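PDB 2RET: EpsJ from Vibrio vulnificus, which is a minor pseudopilin of the type 2 secretion system that binds the pseudopilin EpsI and probably belongs to the pseudopilus. Local coordinates for residues S30-I35 against K64-A69; K93-E98 against D121-N126; P117-V122 against V151-K156. All coordinates share one frame; numbering follows the deposited sequence.

How the contacts relate
Following the chain from its N terminus, contact 1 comes first: it closes the loop from the end of helix 10-32 to strand 64-74, holding the helix end against the six-stranded antiparallel sheet. Contact 2 opens only after that, where the turn before strand 96-102 meets the start of strand 122-130, and so joins the six-stranded sheet to the four-stranded one. Contact 3 opens at 117-122, sharing D121 and V122 with contact 2, so the two loops overlap by a few residues; it closes on strand 148-155. Their centres lie about 5 Å apart, each about 16 Å from that of contact 1. F32 packs on V151 and K64 on L125, linking contact 1 to both.

Contact 1: residues S30-I35 against K64-A69; sequences SDFRQI and KGIMFA
One face of the F32 ring receives F68 CZ, which sits 3.6 Å above the plane and off toward the rim, while I66 CG2 lies at the ring's edge, 4.2 Å from F32 CZ. The two phenyl rings meet obliquely, their planes at 49° and their centroids 4.9 Å apart, and their closest atoms are F32 CE1 and F68 CE1 at 3.3 Å. A face of the F68 ring is taken by I35: CD1 stands over the centre, and CG1 makes an off-centre CH-pi contact 4.2 Å from the ring centroid. F68 carries CG between its own backbone N and carbonyl carbon (chi1 55°), and from there the ring projects from strand 64-74 among D31, F32 and I35. This is the pilin-like arrangement of a long N-terminal helix packed on antiparallel sheet; its end here meets strand 64-74 of one sheet, and F32 also touches Y90 of that sheet and V151 and Y165 of the other. Beside the aromatic pair, D31 brings CB to 4.1 Å from F68 CZ, while its carboxylate is bonded to Y90 OH and salt-bridged to R70 and R99. Past the helix, I35 CA comes 3.7 Å from A69 O.

Contact 2: residues K93-E98 against D121-N126; sequences KDERLE and DVEELN
E95 and E123 run side by side and point the same way, their carboxylate planes 37° apart, where the turn of the beta hairpin formed by strands 79-93 and 96-102 meets the start of strand 122-130. E95 OE2 approaches the CG methylene of E123 at 4.1 Å, but the acidic ends stay apart, with E95 OE2 and E123 OE2 separated by 4.9 Å. A water joins E95 to another acid: it donates to E95 OE1 and to D121 OD1, which would ease the likely repulsion between the two carboxylates. K156 offers E95 a further, weak and long ion pair. Nearer the backbone, E95 CB lies 3.7 Å from V122 O. The backbones are tied by V122 N, which donates to E95 O at 2.8 Å; the N-H points nearly straight at the oxygen (164°), but the donor stands above the carbonyl plane.

On the buried side, L97 CB meets V122 CG2 at 4.1 Å, an apolar pair that also packs against I92 of strand 79-93. With CG1 anti to its backbone N (chi1 171°), V122 turns both methyls toward L97 CB, CG2 slightly the nearer. R96 directs its CB away from strand 122-130 and turns to E98, which R91 engages through the other carboxylate oxygen. The guanidinium of R96 approaches side-on, with K93 O over one of its faces, and NE and NH2 both donate to E98 OE2 from the same face of the carboxylate, NE at 3.2 Å.

Contact 3: residues P117-V122 against V151-K156; sequences PLLSDV and VELTLK
L119, V122, L153 and L155 form the apolar centre of this contact. L119 CD2 reaches both leucines of strand 148-155, which belongs to the other sheet, lying 4.0 Å from L153 CD1 and equally far from L155 CD2; its side chain meets that of L155 at about a right angle and that of L153 at a slant. The tightest pair is V122 CG2 with L155 CD2, at 3.5 Å closer than ordinary methyl packing. L155 has CG anti to its carbonyl carbon (chi1 -51°), and chi2 (-159°) sends CD1 out along the chain and turns CD2 aside, toward L119 CD2 and V122 CG2. The other methyl of V122, CG1, approaches L153 CD2 less closely.

At the margin, D121 and K156 touch through their aliphatic parts, CB to CB at 3.8 Å. The lysine chain bends at chi2 and chi3, and its NZ remains 5.9 Å from D121 OD1, too far for a salt bridge.

The backbone sets these side chains in place. K156 N donates to D121 O at 3.1 Å in a nearly straight bond, its donor tilted 35° from the carbonyl plane. V122 CA also makes a CA-H...O contact with T154 O, at 3.4 Å. Further out, S120 is bonded through its backbone N to E20 and through its O to R17, fastening the connection between strands 114-119 and 122-130 to helix 10-32. V151 packs against M28 and F32 of the same helix. L118 and L119 both face L97 in a classic beta bulge at the end of strand 114-119, after which the chain passes from one sheet to the other; there V122, first residue of strand 122-130, pairs with L155, last of strand 148-155, as an antiparallel, non-hydrogen-bonded pair.

Contact 1: residues S30-I35 against K64-A69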
loop_
_atom_site.group_PDB
_atom_site.type_symbol
_atom_site.label_atom_id
_atom_site.label_comp_id
_atom_site.label_asym_id
_atom_site.label_seq_id
_atom_site.Cartn_x
_atom_site.Cartn_y
_atom_site.Cartn_z
ATOM N N SER B 30 -5.100 11.222 -17.485
ATOM C CA SER B 30 -5.829 10.727 -16.321
ATOM C C SER B 30 -6.274 9.281 -16.539
ATOM O O SER B 30 -6.236 8.490 -15.601
ATOM C CB SER B 30 -7.026 11.627 -15.957
ATOM O OG SER B 30 -8.148 11.477 -16.859
ATOM N N ASP B 31 -6.680 8.954 -17.767
ATOM C CA ASP B 31 -7.257 7.646 -18.093
ATOM C C ASP B 31 -6.187 6.584 -18.357
ATOM O O ASP B 31 -6.178 5.535 -17.742
ATOM C CB ASP B 31 -8.178 7.724 -19.319
ATOM C CG ASP B 31 -9.501 8.403 -19.043
ATOM O OD1 ASP B 31 -9.997 8.402 -17.891
ATOM O OD2 ASP B 31 -10.089 8.933 -20.021
ATOM N N PHE B 32 -5.306 6.866 -19.296
ATOM C CA PHE B 32 -4.335 5.900 -19.733
ATOM C C PHE B 32 -3.225 5.619 -18.712
ATOM O O PHE B 32 -2.585 4.545 -18.767
ATOM C CB PHE B 32 -3.754 6.306 -21.074
ATOM C CG PHE B 32 -4.694 6.130 -22.209
ATOM C CD1 PHE B 32 -4.869 4.893 -22.778
ATOM C CD2 PHE B 32 -5.369 7.213 -22.746
ATOM C CE1 PHE B 32 -5.739 4.723 -23.840
ATOM C CE2 PHE B 32 -6.270 7.042 -23.783
ATOM C CZ PHE B 32 -6.449 5.788 -24.338
ATOM N N ARG B 33 -2.977 6.552 -17.799
ATOM C CA ARG B 33 -2.044 6.282 -16.720
ATOM C C ARG B 33 -2.665 5.467 -15.557
ATOM O O ARG B 33 -1.932 4.991 -14.688
ATOM C CB ARG B 33 -1.430 7.575 -16.184
ATOM C CG ARG B 33 -0.489 8.279 -17.132
ATOM C CD ARG B 33 -0.114 9.570 -16.483
ATOM N NE ARG B 33 0.743 10.489 -17.224
ATOM C CZ ARG B 33 2.076 10.506 -17.178
ATOM N NH1 ARG B 33 2.764 9.629 -16.469
ATOM N NH2 ARG B 33 2.729 11.442 -17.849
ATOM N N GLN B 34 -3.987 5.335 -15.537
ATOM C CA GLN B 34 -4.693 4.665 -14.459
ATOM C C GLN B 34 -5.475 3.437 -14.950
ATOM O O GLN B 34 -6.508 3.063 -14.374
ATOM C CB GLN B 34 -5.597 5.671 -13.727
ATOM C CG GLN B 34 -4.771 6.836 -13.135
ATOM C CD GLN B 34 -5.326 7.345 -11.870
ATOM O OE1 GLN B 34 -4.847 7.025 -10.763
ATOM N NE2 GLN B 34 -6.355 8.147 -11.994
ATOM N N ILE B 35 -4.935 2.786 -15.968
ATOM C CA ILE B 35 -5.515 1.551 -16.515
ATOM C C ILE B 35 -5.476 0.445 -15.453
ATOM O O ILE B 35 -4.454 0.249 -14.797
ATOM C CB ILE B 35 -4.769 1.066 -17.804
ATOM C CG1 ILE B 35 -4.943 2.098 -18.922
ATOM C CG2 ILE B 35 -5.299 -0.318 -18.283
ATOM C CD1 ILE B 35 -4.397 1.631 -20.321
ATOM N N LYS B 64 -11.149 3.418 -35.438
ATOM C CA LYS B 64 -10.793 2.573 -34.303
ATOM C C LYS B 64 -11.436 3.060 -33.055
ATOM O O LYS B 64 -11.685 4.258 -32.917
ATOM C CB LYS B 64 -9.289 2.529 -34.107
ATOM C CG LYS B 64 -8.638 1.583 -35.059
ATOM C CD LYS B 64 -8.984 0.138 -34.714
ATOM C CE LYS B 64 -8.056 -0.804 -35.442
ATOM N NZ LYS B 64 -7.710 -0.274 -36.770
ATOM N N GLY B 65 -11.735 2.119 -32.171
ATOM C CA GLY B 65 -12.064 2.447 -30.781
ATOM C C GLY B 65 -11.360 1.598 -29.751
ATOM O O GLY B 65 -10.972 0.487 -30.035
ATOM N N ILE B 66 -11.231 2.138 -28.532
ATOM C CA ILE B 66 -10.555 1.456 -27.406
ATOM C C ILE B 66 -11.458 1.537 -26.172
ATOM O O ILE B 66 -12.222 2.491 -25.993
ATOM C CB ILE B 66 -9.083 2.009 -27.148
ATOM C CG1 ILE B 66 -8.272 1.087 -26.242
ATOM C CG2 ILE B 66 -9.073 3.410 -26.598
ATOM C CD1 ILE B 66 -6.770 1.355 -26.263
HETATM N N MSE B 67 -11.408 0.489 -25.347
HETATM C CA MSE B 67 -12.154 0.460 -24.110
HETATM C C MSE B 67 -11.389 -0.330 -23.093
HETATM O O MSE B 67 -10.848 -1.389 -23.409
HETATM C CB MSE B 67 -13.563 -0.131 -24.297
HETATM C CG MSE B 67 -14.477 0.100 -23.055
HETATM SE SE MSE B 67 -16.263 -0.692 -23.218
HETATM C CE MSE B 67 -15.855 -2.622 -23.263
ATOM N N PHE B 68 -11.409 0.175 -21.858
ATOM C CA PHE B 68 -10.697 -0.430 -20.738
ATOM C C PHE B 68 -11.247 0.007 -19.356
ATOM O O PHE B 68 -11.938 1.025 -19.224
ATOM C CB PHE B 68 -9.177 -0.147 -20.853
ATOM C CG PHE B 68 -8.816 1.326 -20.975
ATOM C CD1 PHE B 68 -8.616 1.912 -22.229
ATOM C CD2 PHE B 68 -8.638 2.119 -19.842
ATOM C CE1 PHE B 68 -8.270 3.255 -22.349
ATOM C CE2 PHE B 68 -8.289 3.457 -19.944
ATOM C CZ PHE B 68 -8.107 4.035 -21.180
ATOM N N ALA B 69 -10.933 -0.783 -18.329
ATOM C CA ALA B 69 -11.229 -0.423 -16.921
ATOM C C ALA B 69 -10.165 0.534 -16.426
ATOM O O ALA B 69 -9.033 0.452 -16.828
ATOM C CB ALA B 69 -11.289 -1.692 -16.060
#

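Contact 2: residues K93-E98 against D121-N126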
loop_
_atom_site.group_PDB
_atom_site.type_symbol
_atom_site.label_atom_id
_atom_site.label_comp_id
_atom_site.label_asym_id
_atom_site.label_seq_id
_atom_site.Cartn_x
_atom_site.Cartn_y
_atom_site.Cartn_z
ATOM N N LYS B 93 -15.947 10.239 -33.793
ATOM C CA LYS B 93 -17.227 10.497 -34.433
ATOM C C LYS B 93 -17.158 11.795 -35.195
ATOM O O LYS B 93 -16.997 12.846 -34.596
ATOM C CB LYS B 93 -18.337 10.566 -33.413
ATOM C CG LYS B 93 -18.939 9.227 -33.143
ATOM C CD LYS B 93 -19.870 8.850 -34.269
ATOM C CE LYS B 93 -19.675 7.416 -34.636
ATOM N NZ LYS B 93 -20.362 7.036 -35.901
ATOM N N ASP B 94 -17.253 11.690 -36.518
ATOM C CA ASP B 94 -17.222 12.816 -37.412
ATOM C C ASP B 94 -16.045 13.733 -37.142
ATOM O O ASP B 94 -16.197 14.924 -36.882
ATOM C CB ASP B 94 -18.568 13.519 -37.389
ATOM C CG ASP B 94 -19.660 12.695 -38.103
ATOM O OD1 ASP B 94 -19.505 12.374 -39.317
ATOM O OD2 ASP B 94 -20.664 12.368 -37.439
ATOM N N GLU B 95 -14.865 13.108 -37.197
ATOM C CA GLU B 95 -13.582 13.745 -36.950
ATOM C C GLU B 95 -13.486 14.433 -35.581
ATOM O O GLU B 95 -12.759 15.400 -35.411
ATOM C CB GLU B 95 -13.254 14.680 -38.122
ATOM C CG GLU B 95 -12.952 13.874 -39.381
ATOM C CD GLU B 95 -12.651 14.720 -40.611
ATOM O OE1 GLU B 95 -13.015 15.933 -40.630
ATOM O OE2 GLU B 95 -12.063 14.148 -41.569
ATOM N N ARG B 96 -14.242 13.919 -34.621
ATOM C CA ARG B 96 -14.121 14.301 -33.229
ATOM C C ARG B 96 -13.636 13.103 -32.401
ATOM O O ARG B 96 -14.221 12.018 -32.469
ATOM C CB ARG B 96 -15.474 14.697 -32.642
ATOM C CG ARG B 96 -15.888 16.114 -32.791
ATOM C CD ARG B 96 -17.128 16.348 -31.887
ATOM N NE ARG B 96 -18.106 15.246 -31.991
ATOM C CZ ARG B 96 -19.112 15.188 -32.875
ATOM N NH1 ARG B 96 -19.339 16.176 -33.737
ATOM N NH2 ARG B 96 -19.918 14.139 -32.891
ATOM N N LEU B 97 -12.598 13.316 -31.604
ATOM C CA LEU B 97 -12.282 12.390 -30.539
ATOM C C LEU B 97 -13.300 12.614 -29.396
ATOM O O LEU B 97 -13.529 13.733 -28.945
ATOM C CB LEU B 97 -10.809 12.532 -30.057
ATOM C CG LEU B 97 -10.339 11.450 -29.073
ATOM C CD1 LEU B 97 -10.131 10.138 -29.813
ATOM C CD2 LEU B 97 -9.069 11.891 -28.346
ATOM N N GLU B 98 -13.936 11.524 -28.988
ATOM C CA GLU B 98 -14.892 11.496 -27.912
ATOM C C GLU B 98 -14.419 10.507 -26.886
ATOM O O GLU B 98 -13.863 9.501 -27.250
ATOM C CB GLU B 98 -16.248 11.041 -28.451
ATOM C CG GLU B 98 -16.829 12.085 -29.392
ATOM C CD GLU B 98 -18.261 11.855 -29.724
ATOM O OE1 GLU B 98 -18.762 10.715 -29.650
ATOM O OE2 GLU B 98 -18.900 12.852 -30.070
ATOM N N ASP B 121 -11.526 17.910 -35.074
ATOM C CA ASP B 121 -10.540 17.727 -36.137
ATOM C C ASP B 121 -9.456 16.689 -35.818
ATOM O O ASP B 121 -8.248 16.955 -35.954
ATOM C CB ASP B 121 -9.924 19.071 -36.529
ATOM C CG ASP B 121 -10.888 19.953 -37.325
ATOM O OD1 ASP B 121 -11.965 19.489 -37.785
ATOM O OD2 ASP B 121 -10.542 21.131 -37.499
ATOM N N VAL B 122 -9.916 15.504 -35.415
ATOM C CA VAL B 122 -9.049 14.343 -35.201
ATOM C C VAL B 122 -9.458 13.341 -36.256
ATOM O O VAL B 122 -10.583 12.923 -36.287
ATOM C CB VAL B 122 -9.190 13.768 -33.773
ATOM C CG1 VAL B 122 -8.457 12.431 -33.638
ATOM C CG2 VAL B 122 -8.622 14.764 -32.763
ATOM N N GLU B 123 -8.566 12.988 -37.151
ATOM C CA GLU B 123 -8.922 12.089 -38.227
ATOM C C GLU B 123 -8.874 10.626 -37.781
ATOM O O GLU B 123 -9.745 9.813 -38.148
ATOM C CB GLU B 123 -7.988 12.315 -39.419
ATOM C CG GLU B 123 -8.237 13.661 -40.135
ATOM C CD GLU B 123 -7.102 14.089 -41.047
ATOM O OE1 GLU B 123 -6.083 13.368 -41.139
ATOM O OE2 GLU B 123 -7.240 15.156 -41.687
ATOM N N GLU B 124 -7.875 10.300 -36.969
ATOM C CA GLU B 124 -7.542 8.913 -36.680
ATOM C C GLU B 124 -7.126 8.815 -35.232
ATOM O O GLU B 124 -6.644 9.793 -34.640
ATOM C CB GLU B 124 -6.412 8.410 -37.607
ATOM C CG GLU B 124 -6.280 6.888 -37.629
ATOM C CD GLU B 124 -5.141 6.377 -38.504
ATOM O OE1 GLU B 124 -4.921 6.933 -39.618
ATOM O OE2 GLU B 124 -4.478 5.391 -38.079
ATOM N N LEU B 125 -7.425 7.636 -34.692
ATOM C CA LEU B 125 -6.954 7.103 -33.458
ATOM C C LEU B 125 -6.214 5.803 -33.784
ATOM O O LEU B 125 -6.786 4.918 -34.351
ATOM C CB LEU B 125 -8.156 6.811 -32.530
ATOM C CG LEU B 125 -7.880 6.032 -31.230
ATOM C CD1 LEU B 125 -6.955 6.826 -30.331
ATOM C CD2 LEU B 125 -9.178 5.622 -30.491
ATOM N N ASN B 126 -4.946 5.719 -33.414
ATOM C CA ASN B 126 -4.189 4.479 -33.475
ATOM C C ASN B 126 -3.451 4.152 -32.161
ATOM O O ASN B 126 -2.806 4.993 -31.579
ATOM C CB ASN B 126 -3.173 4.524 -34.601
ATOM C CG ASN B 126 -2.585 3.149 -34.902
ATOM O OD1 ASN B 126 -3.310 2.154 -35.095
ATOM N ND2 ASN B 126 -1.267 3.083 -34.923
HETATM O O HOH W 1 -14.088 17.866 -39.253
#

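Contact 3: residues P117-V122 against V151-K156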
loop_
_atom_site.group_PDB
_atom_site.type_symbol
_atom_site.label_atom_id
_atom_site.label_comp_id
_atom_site.label_asym_id
_atom_site.label_seq_id
_atom_site.Cartn_x
_atom_site.Cartn_y
_atom_site.Cartn_z
ATOM N N PRO B 117 -17.184 15.164 -25.839
ATOM C CA PRO B 117 -16.420 15.681 -27.000
ATOM C C PRO B 117 -15.104 16.296 -26.562
ATOM O O PRO B 117 -15.083 17.416 -26.061
ATOM C CB PRO B 117 -17.322 16.758 -27.608
ATOM C CG PRO B 117 -18.526 16.848 -26.752
ATOM C CD PRO B 117 -18.444 15.898 -25.610
ATOM N N LEU B 118 -14.006 15.582 -26.775
ATOM C CA LEU B 118 -12.725 15.997 -26.242
ATOM C C LEU B 118 -11.881 16.853 -27.216
ATOM O O LEU B 118 -11.166 17.800 -26.809
ATOM C CB LEU B 118 -11.964 14.736 -25.838
ATOM C CG LEU B 118 -10.899 14.872 -24.771
ATOM C CD1 LEU B 118 -11.413 15.635 -23.489
ATOM C CD2 LEU B 118 -10.438 13.488 -24.417
ATOM N N LEU B 119 -11.940 16.513 -28.497
ATOM C CA LEU B 119 -11.053 17.140 -29.465
ATOM C C LEU B 119 -11.592 17.028 -30.892
ATOM O O LEU B 119 -11.751 15.949 -31.428
ATOM C CB LEU B 119 -9.655 16.501 -29.337
ATOM C CG LEU B 119 -8.407 17.140 -29.905
ATOM C CD1 LEU B 119 -8.098 18.445 -29.233
ATOM C CD2 LEU B 119 -7.266 16.118 -29.713
ATOM N N SER B 120 -11.840 18.187 -31.489
ATOM C CA SER B 120 -12.334 18.292 -32.842
ATOM C C SER B 120 -11.184 18.149 -33.832
ATOM O O SER B 120 -10.024 18.194 -33.472
ATOM C CB SER B 120 -13.025 19.639 -33.035
ATOM O OG SER B 120 -12.071 20.654 -32.782
ATOM N N ASP B 121 -11.526 17.910 -35.074
ATOM C CA ASP B 121 -10.540 17.727 -36.137
ATOM C C ASP B 121 -9.456 16.689 -35.818
ATOM O O ASP B 121 -8.248 16.955 -35.954
ATOM C CB ASP B 121 -9.924 19.071 -36.529
ATOM C CG ASP B 121 -10.888 19.953 -37.325
ATOM O OD1 ASP B 121 -11.965 19.489 -37.785
ATOM O OD2 ASP B 121 -10.542 21.131 -37.499
ATOM N N VAL B 122 -9.916 15.504 -35.415
ATOM C CA VAL B 122 -9.049 14.343 -35.201
ATOM C C VAL B 122 -9.458 13.341 -36.256
ATOM O O VAL B 122 -10.583 12.923 -36.287
ATOM C CB VAL B 122 -9.190 13.768 -33.773
ATOM C CG1 VAL B 122 -8.457 12.431 -33.638
ATOM C CG2 VAL B 122 -8.622 14.764 -32.763
ATOM N N VAL B 151 -0.575 5.846 -27.633
ATOM C CA VAL B 151 -1.791 6.379 -28.193
ATOM C C VAL B 151 -1.396 7.485 -29.160
ATOM O O VAL B 151 -0.813 8.473 -28.758
ATOM C CB VAL B 151 -2.735 6.887 -27.071
ATOM C CG1 VAL B 151 -4.049 7.457 -27.698
ATOM C CG2 VAL B 151 -3.032 5.722 -26.102
ATOM N N GLU B 152 -1.698 7.278 -30.445
ATOM C CA GLU B 152 -1.442 8.261 -31.476
ATOM C C GLU B 152 -2.723 8.863 -32.072
ATOM O O GLU B 152 -3.611 8.162 -32.464
ATOM C CB GLU B 152 -0.605 7.633 -32.586
ATOM C CG GLU B 152 -0.201 8.631 -33.663
ATOM C CD GLU B 152 0.618 7.973 -34.736
ATOM O OE1 GLU B 152 0.023 7.211 -35.555
ATOM O OE2 GLU B 152 1.857 8.210 -34.723
ATOM N N LEU B 153 -2.766 10.192 -32.139
ATOM C CA LEU B 153 -3.838 10.957 -32.787
ATOM C C LEU B 153 -3.288 11.633 -34.028
ATOM O O LEU B 153 -2.177 12.121 -34.025
ATOM C CB LEU B 153 -4.371 12.036 -31.834
ATOM C CG LEU B 153 -4.827 11.540 -30.452
ATOM C CD1 LEU B 153 -5.210 12.703 -29.568
ATOM C CD2 LEU B 153 -5.992 10.607 -30.647
ATOM N N THR B 154 -4.078 11.641 -35.090
ATOM C CA THR B 154 -3.793 12.368 -36.307
ATOM C C THR B 154 -4.785 13.541 -36.313
ATOM O O THR B 154 -6.010 13.364 -36.469
ATOM C CB THR B 154 -3.967 11.469 -37.543
ATOM O OG1 THR B 154 -3.139 10.306 -37.392
ATOM C CG2 THR B 154 -3.629 12.245 -38.921
ATOM N N LEU B 155 -4.221 14.728 -36.079
ATOM C CA LEU B 155 -4.936 15.971 -36.134
ATOM C C LEU B 155 -4.849 16.577 -37.546
ATOM O O LEU B 155 -3.828 16.493 -38.219
ATOM C CB LEU B 155 -4.397 16.960 -35.102
ATOM C CG LEU B 155 -4.226 16.573 -33.629
ATOM C CD1 LEU B 155 -4.174 17.834 -32.734
ATOM C CD2 LEU B 155 -5.272 15.583 -33.158
ATOM N N LYS B 156 -5.943 17.187 -37.970
ATOM C CA LYS B 156 -6.053 17.851 -39.252
ATOM C C LYS B 156 -5.006 18.944 -39.443
ATOM O O LYS B 156 -4.434 19.102 -40.514
ATOM C CB LYS B 156 -7.449 18.473 -39.383
ATOM C CG LYS B 156 -8.554 17.470 -39.752
ATOM C CD LYS B 156 -9.484 18.046 -40.883
ATOM C CE LYS B 156 -9.969 16.971 -41.897
ATOM N NZ LYS B 156 -10.560 17.594 -43.189
#